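Local coordinates for cellulosomal scaffoldin adaptor protein B (Acetivibrio cellulolyticus, PDB 3BWZ) that serves in the cellulosome as an adaptor scaffoldin, of which this piece is one type II cohesin module that probably binds a dockerin, as its relatives do, at residues Leu11-Ala16 with Val164-Ile170; Ala46-Thr52 with Val116-Lys122. One frame throughout, in Å; residues are numbered along the deposited sequence. Where two conformers were deposited one is given.

How the contacts relate
Both contacts belong to the same sheet of the cohesin domain, and their centres lie about 13 Å apart. Strand 21-29 lies between them: it pairs with strand 6-11, which leads into contact 1, and with strand 111-120 of contact 2. Contact 1 is mostly loop against loop near the surface. It rests on a side-chain amide, backbone carbonyls and water, with Ile165 as its main apolar part. Contact 2 is a twisted antiparallel strand pair, with one face buried and apolar and the other carrying Val51 among longer polar chains. The two meet where Ala16 CB packs on Val120 CG2 at 3.9 Å. Val22 of the middle strand is touched by side chains from both.

Contact 1: Leu11-Ala16 with Val164-Ile170. With EDO (1,2-ethanediol), chain F.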
loop_
_atom_site.group_PDB
_atom_site.type_symbol
_atom_site.label_atom_id
_atom_site.label_comp_id
_atom_site.label_asym_id
_atom_site.label_seq_id
_atom_site.Cartn_x
_atom_site.Cartn_y
_atom_site.Cartn_z
ATOM N N LEU A 11 6.634 7.331 3.524
ATOM C CA LEU A 11 6.229 8.622 2.957
ATOM C C LEU A 11 7.411 9.386 2.397
ATOM O O LEU A 11 8.526 9.313 2.914
ATOM C CB LEU A 11 5.567 9.499 4.020
ATOM C CG LEU A 11 4.436 8.832 4.785
ATOM C CD1 LEU A 11 3.775 9.848 5.736
ATOM C CD2 LEU A 11 3.439 8.177 3.887
ATOM N N ASP A 12 7.172 10.165 1.353
ATOM C CA ASP A 12 8.210 11.027 0.818
ATOM C C ASP A 12 8.444 12.301 1.618
ATOM O O ASP A 12 9.414 13.005 1.367
ATOM C CB ASP A 12 7.957 11.356 -0.657
ATOM C CG ASP A 12 6.732 12.223 -0.886
ATOM O OD1 ASP A 12 5.771 12.160 -0.105
ATOM O OD2 ASP A 12 6.743 12.925 -1.932
ATOM N N LYS A 13 7.534 12.633 2.515
ATOM C CA LYS A 13 7.549 13.841 3.304
ATOM C C LYS A 13 7.252 13.491 4.784
ATOM O O LYS A 13 6.490 12.578 5.061
ATOM C CB LYS A 13 6.466 14.805 2.797
ATOM C CG LYS A 13 6.718 15.350 1.427
ATOM C CD LYS A 13 5.547 16.153 0.909
ATOM C CE LYS A 13 5.832 16.711 -0.498
ATOM N NZ LYS A 13 4.747 17.496 -1.090
ATOM N N THR A 14 7.901 14.195 5.694
ATOM C CA THR A 14 7.590 14.151 7.114
ATOM C C THR A 14 6.610 15.202 7.546
ATOM O O THR A 14 5.872 15.043 8.540
ATOM C CB THR A 14 8.903 14.215 8.023
ATOM O OG1 THR A 14 9.609 15.465 7.807
ATOM C CG2 THR A 14 9.805 13.038 7.799
ATOM N N THR A 15 6.678 16.302 6.830
ATOM C CA THR A 15 5.868 17.467 7.090
ATOM C C THR A 15 5.303 17.907 5.742
ATOM O O THR A 15 5.979 17.786 4.722
ATOM C CB THR A 15 6.709 18.455 7.824
ATOM O OG1 THR A 15 7.203 17.837 9.022
ATOM C CG2 THR A 15 5.866 19.566 8.217
ATOM N N ALA A 16 4.071 18.391 5.739
ATOM C CA ALA A 16 3.430 18.795 4.490
ATOM C C ALA A 16 2.349 19.813 4.825
ATOM O O ALA A 16 1.521 19.599 5.694
ATOM C CB ALA A 16 2.818 17.570 3.796
ATOM N N VAL A 164 3.423 8.338 9.699
ATOM C CA VAL A 164 2.833 9.521 10.344
ATOM C C VAL A 164 3.262 10.765 9.601
ATOM O O VAL A 164 4.458 10.975 9.345
ATOM C CB VAL A 164 3.194 9.605 11.827
ATOM C CG1 VAL A 164 2.602 10.873 12.452
ATOM C CG2 VAL A 164 2.690 8.357 12.536
ATOM N N ILE A 165 2.291 11.602 9.245
ATOM C CA ILE A 165 2.563 12.888 8.627
ATOM C C ILE A 165 2.296 13.994 9.647
ATOM O O ILE A 165 1.351 13.913 10.435
ATOM C CB ILE A 165 1.690 13.100 7.334
ATOM C CG1 ILE A 165 2.177 14.320 6.514
ATOM C CG2 ILE A 165 0.202 13.148 7.651
ATOM C CD1 ILE A 165 3.565 14.183 5.933
ATOM N N ASN A 166 3.119 15.030 9.605
ATOM C CA ASN A 166 2.875 16.246 10.373
ATOM C C ASN A 166 2.932 16.060 11.880
ATOM O O ASN A 166 2.228 16.753 12.608
ATOM C CB ASN A 166 1.595 16.935 9.901
ATOM C CG ASN A 166 1.811 17.664 8.602
ATOM O OD1 ASN A 166 2.907 18.150 8.343
ATOM N ND2 ASN A 166 0.782 17.761 7.769
ATOM N N LEU A 167 3.823 15.189 12.364
ATOM C CA LEU A 167 4.200 15.224 13.767
ATOM C C LEU A 167 4.713 16.625 14.095
ATOM O O LEU A 167 4.291 17.236 15.072
ATOM C CB LEU A 167 5.248 14.131 14.081
ATOM C CG LEU A 167 5.526 13.657 15.490
ATOM C CD1 LEU A 167 6.246 14.686 16.292
ATOM C CD2 LEU A 167 4.269 13.085 16.160
ATOM N N ASP A 168 5.655 17.109 13.285
ATOM C CA ASP A 168 6.047 18.517 13.256
ATOM C C ASP A 168 5.303 19.182 12.105
ATOM O O ASP A 168 5.153 18.587 11.040
ATOM C CB ASP A 168 7.536 18.651 13.035
ATOM C CG ASP A 168 8.315 17.973 14.116
ATOM O OD1 ASP A 168 8.193 18.272 15.304
ATOM O OD2 ASP A 168 9.055 17.003 13.759
ATOM N N MET A 169 4.856 20.414 12.337
ATOM C CA MET A 169 4.082 21.181 11.369
ATOM C C MET A 169 4.664 22.569 11.208
ATOM O O MET A 169 5.183 23.154 12.163
ATOM C CB MET A 169 2.649 21.306 11.866
ATOM C CG MET A 169 1.871 20.042 11.600
ATOM S SD MET A 169 0.290 19.997 12.433
ATOM C CE MET A 169 0.848 19.609 14.098
ATOM N N ILE A 170 4.598 23.099 9.987
ATOM C CA ILE A 170 4.993 24.483 9.734
ATOM C C ILE A 170 3.726 25.305 9.932
ATOM O O ILE A 170 2.943 25.543 9.017
ATOM C CB ILE A 170 5.642 24.692 8.350
ATOM C CG1 ILE A 170 7.048 24.054 8.279
ATOM C CG2 ILE A 170 5.881 26.173 8.095
ATOM C CD1 ILE A 170 7.146 22.555 8.364
HETATM C C1 EDO F . 12.964 15.005 6.710
HETATM O O1 EDO F . 11.757 15.461 6.096
HETATM C C2 EDO F . 14.168 15.792 6.223
HETATM O O2 EDO F . 14.529 15.535 4.875
HETATM O O HOH W 1 6.660 10.946 7.526
HETATM O O HOH W 2 7.107 15.726 11.124
HETATM O O HOH W 3 5.588 13.210 10.790
#
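Asn166 uses its side-chain amide as if it were a backbone peptide and grips Ala16 at both polar atoms. Its OD1 accepts from Ala16 N at 2.9 Å. Its ND2 donates to Ala16 O, also at 2.9 Å, on a lone pair and in the carbonyl plane. This locks the rotation of the amide. The site lies at one end of the cohesin beta sandwich, just past the parallel pairing of strands 6-11 and 158-165. Asn166 has left-handed backbone angles (phi 65°, psi 36°), and there the chain leaves the strand. Its own N still donates to Thr14 O at 3.0 Å. Water 1 donates to both Lys13 O and Val164 O and bridges the two chains.

Beside the polar links, Ile165 sends CG1 anti to the backbone N (chi1 -168°). CD1 then reaches the loop, 3.4 Å from Lys13 O and 4.1 Å from Ala16 CB. Leu11 CD1 packs on Ile165 CB, and Val22 of strand 21-29 touches both residues. Lys13 points its chain away to a salt bridge with Glu20. Thr14 OG1 is hydrogen-bonded to O1 of an ethanediol, probably from the crystallisation liquor, at 2.7 Å.

Contact 2: Ala46-Thr52 with Val116-Lys122; sequences AVLQPVT and VKFKVLK
Strands 48-51 and 116-120 run antiparallel, with their axes 4.3 Å apart at closest and their directions at 137°. Gln49 and Lys119 form a hydrogen-bonded pair: Gln49 N donates to Lys119 O at 3.0 Å, and Lys119 N donates back to Gln49 O at 2.8 Å. Leu48 with Val120 and Pro50 with Phe118 are non-hydrogen-bonded pairs. Pro50, which has no N-H, therefore costs this pairing no bond. Val51 N still reaches Lys117 O, but on the return side water 4 takes over, donating to Val51 O and accepting from Lys117 N. At the other end Val47 O accepts from two successive residues, Leu121 N at 2.8 Å and, weakly, Lys122 N. This resembles a classic beta bulge at the end of the pair.

The face with Leu48, Pro50, Phe118 and Val120 looks into the cohesin jelly-roll sandwich, where Ile128 of strand 126-130 meets both Leu48 and Phe118. Leu48 CD1 sits over one face of the Phe118 ring, 4.2 Å from CG, and Pro50 CB lies 4.0 Å from Phe118 CE2. The Tyr43 ring also meets the Phe118 ring. The other branch, Leu48 CD2, runs beside Val120 CG2 at 4.0 Å.

On the other face Val51 crosses Lys117 at about a right angle, with CG2 against Lys117 CB. The Lys117 chain bends at its end (chi4 -75°), and NZ is hydrogen-bonded to Thr23. Near Val47, the aliphatic part of Lys122 lies against the Ala46 carbonyl, CD 3.2 Å from Ala46 O, while the end of the chain leads away.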
loop_
_atom_site.group_PDB
_atom_site.type_symbol
_atom_site.label_atom_id
_atom_site.label_comp_id
_atom_site.label_asym_id
_atom_site.label_seq_id
_atom_site.Cartn_x
_atom_site.Cartn_y
_atom_site.Cartn_z
ATOM N N ALA A 46 -10.886 13.106 7.203
ATOM C CA ALA A 46 -10.966 14.543 7.486
ATOM C C ALA A 46 -9.645 15.239 7.182
ATOM O O ALA A 46 -9.615 16.457 7.006
ATOM C CB ALA A 46 -11.374 14.817 8.945
ATOM N N VAL A 47 -8.559 14.483 7.187
ATOM C CA VAL A 47 -7.218 15.064 7.106
ATOM C C VAL A 47 -6.553 14.861 5.758
ATOM O O VAL A 47 -5.873 15.759 5.280
ATOM C CB VAL A 47 -6.341 14.527 8.253
ATOM C CG1 VAL A 47 -4.933 15.133 8.199
ATOM C CG2 VAL A 47 -6.980 14.834 9.607
ATOM N N LEU A 48 -6.732 13.679 5.174
ATOM C CA LEU A 48 -6.070 13.299 3.928
ATOM C C LEU A 48 -7.101 12.794 2.938
ATOM O O LEU A 48 -8.079 12.149 3.338
ATOM C CB LEU A 48 -5.057 12.174 4.166
ATOM C CG LEU A 48 -3.898 12.476 5.129
ATOM C CD1 LEU A 48 -3.026 11.232 5.258
ATOM C CD2 LEU A 48 -3.073 13.700 4.699
ATOM N N GLN A 49 -6.835 13.015 1.653
ATOM C CA GLN A 49 -7.711 12.520 0.579
ATOM C C GLN A 49 -6.874 11.802 -0.463
ATOM O O GLN A 49 -5.969 12.403 -1.031
ATOM C CB GLN A 49 -8.425 13.669 -0.105
ATOM C CG GLN A 49 -9.299 13.230 -1.265
ATOM C CD GLN A 49 -9.972 14.360 -1.994
ATOM O OE1 GLN A 49 -11.135 14.236 -2.460
ATOM N NE2 GLN A 49 -9.296 15.448 -2.089
ATOM N N PRO A 50 -7.168 10.518 -0.764
ATOM C CA PRO A 50 -6.368 9.818 -1.767
ATOM C C PRO A 50 -6.693 10.343 -3.165
ATOM O O PRO A 50 -7.874 10.513 -3.531
ATOM C CB PRO A 50 -6.783 8.350 -1.579
ATOM C CG PRO A 50 -8.145 8.413 -1.021
ATOM C CD PRO A 50 -8.194 9.639 -0.171
ATOM N N VAL A 51 -5.646 10.569 -3.947
ATOM C CA VAL A 51 -5.718 11.100 -5.294
ATOM C C VAL A 51 -4.786 10.295 -6.191
ATOM O O VAL A 51 -3.764 9.772 -5.750
ATOM C CB VAL A 51 -5.339 12.593 -5.348
ATOM C CG1 VAL A 51 -6.347 13.413 -4.542
ATOM C CG2 VAL A 51 -3.900 12.840 -4.886
ATOM N N THR A 52 -5.148 10.201 -7.462
ATOM C CA THR A 52 -4.308 9.537 -8.460
ATOM C C THR A 52 -3.079 10.385 -8.773
ATOM O O THR A 52 -2.968 11.554 -8.395
ATOM C CB THR A 52 -5.089 9.282 -9.740
ATOM O OG1 THR A 52 -5.309 10.543 -10.397
ATOM C CG2 THR A 52 -6.397 8.538 -9.475
ATOM N N VAL A 116 0.152 5.204 -2.988
ATOM C CA VAL A 116 -1.072 5.958 -2.725
ATOM C C VAL A 116 -0.660 7.377 -2.402
ATOM O O VAL A 116 0.055 7.622 -1.437
ATOM C CB VAL A 116 -1.932 5.363 -1.576
ATOM C CG1 VAL A 116 -3.201 6.220 -1.401
ATOM C CG2 VAL A 116 -2.273 3.925 -1.871
ATOM N N LYS A 117 -1.137 8.318 -3.213
ATOM C CA LYS A 117 -0.917 9.725 -2.985
ATOM C C LYS A 117 -2.096 10.301 -2.211
ATOM O O LYS A 117 -3.242 9.987 -2.482
ATOM C CB LYS A 117 -0.722 10.434 -4.311
ATOM C CG LYS A 117 0.603 10.054 -4.949
ATOM C CD LYS A 117 0.717 10.552 -6.373
ATOM C CE LYS A 117 2.077 10.299 -6.935
ATOM N NZ LYS A 117 3.093 11.236 -6.394
ATOM N N PHE A 118 -1.775 11.191 -1.282
ATOM C CA PHE A 118 -2.764 11.856 -0.452
ATOM C C PHE A 118 -2.609 13.356 -0.516
ATOM O O PHE A 118 -1.519 13.885 -0.308
ATOM C CB PHE A 118 -2.658 11.427 1.018
ATOM C CG PHE A 118 -3.012 10.002 1.284
ATOM C CD1 PHE A 118 -2.029 9.023 1.362
ATOM C CD2 PHE A 118 -4.321 9.634 1.506
ATOM C CE1 PHE A 118 -2.372 7.719 1.626
ATOM C CE2 PHE A 118 -4.662 8.333 1.782
ATOM C CZ PHE A 118 -3.681 7.384 1.848
ATOM N N LYS A 119 -3.713 14.041 -0.774
ATOM C CA LYS A 119 -3.780 15.491 -0.634
ATOM C C LYS A 119 -4.046 15.840 0.822
ATOM O O LYS A 119 -4.941 15.270 1.453
ATOM C CB LYS A 119 -4.884 16.025 -1.539
ATOM C CG LYS A 119 -5.195 17.517 -1.607
ATOM C CD LYS A 119 -6.634 17.761 -2.190
ATOM C CE LYS A 119 -6.890 17.111 -3.549
ATOM N NZ LYS A 119 -8.339 17.214 -3.981
ATOM N N VAL A 120 -3.282 16.795 1.351
ATOM C CA VAL A 120 -3.432 17.227 2.732
ATOM C C VAL A 120 -4.564 18.252 2.820
ATOM O O VAL A 120 -4.453 19.371 2.301
ATOM C CB VAL A 120 -2.117 17.834 3.277
ATOM C CG1 VAL A 120 -2.314 18.329 4.702
ATOM C CG2 VAL A 120 -0.985 16.790 3.181
ATOM N N LEU A 121 -5.643 17.851 3.476
ATOM C CA LEU A 121 -6.808 18.726 3.663
ATOM C C LEU A 121 -6.642 19.654 4.865
ATOM O O LEU A 121 -7.104 20.800 4.838
ATOM C CB LEU A 121 -8.080 17.902 3.872
ATOM C CG LEU A 121 -8.396 16.889 2.765
ATOM C CD1 LEU A 121 -9.704 16.131 3.073
ATOM C CD2 LEU A 121 -8.436 17.549 1.389
ATOM N N LYS A 122 -6.043 19.118 5.926
ATOM C CA LYS A 122 -5.884 19.813 7.210
ATOM C C LYS A 122 -4.497 19.566 7.740
ATOM O O LYS A 122 -3.971 18.466 7.595
ATOM C CB LYS A 122 -6.903 19.302 8.248
ATOM C CG LYS A 122 -8.333 19.415 7.828
ATOM C CD LYS A 122 -9.294 19.022 8.950
ATOM C CE LYS A 122 -9.353 20.026 10.077
ATOM N NZ LYS A 122 -9.860 21.352 9.618
HETATM O O HOH W 4 -2.389 7.440 -5.747
#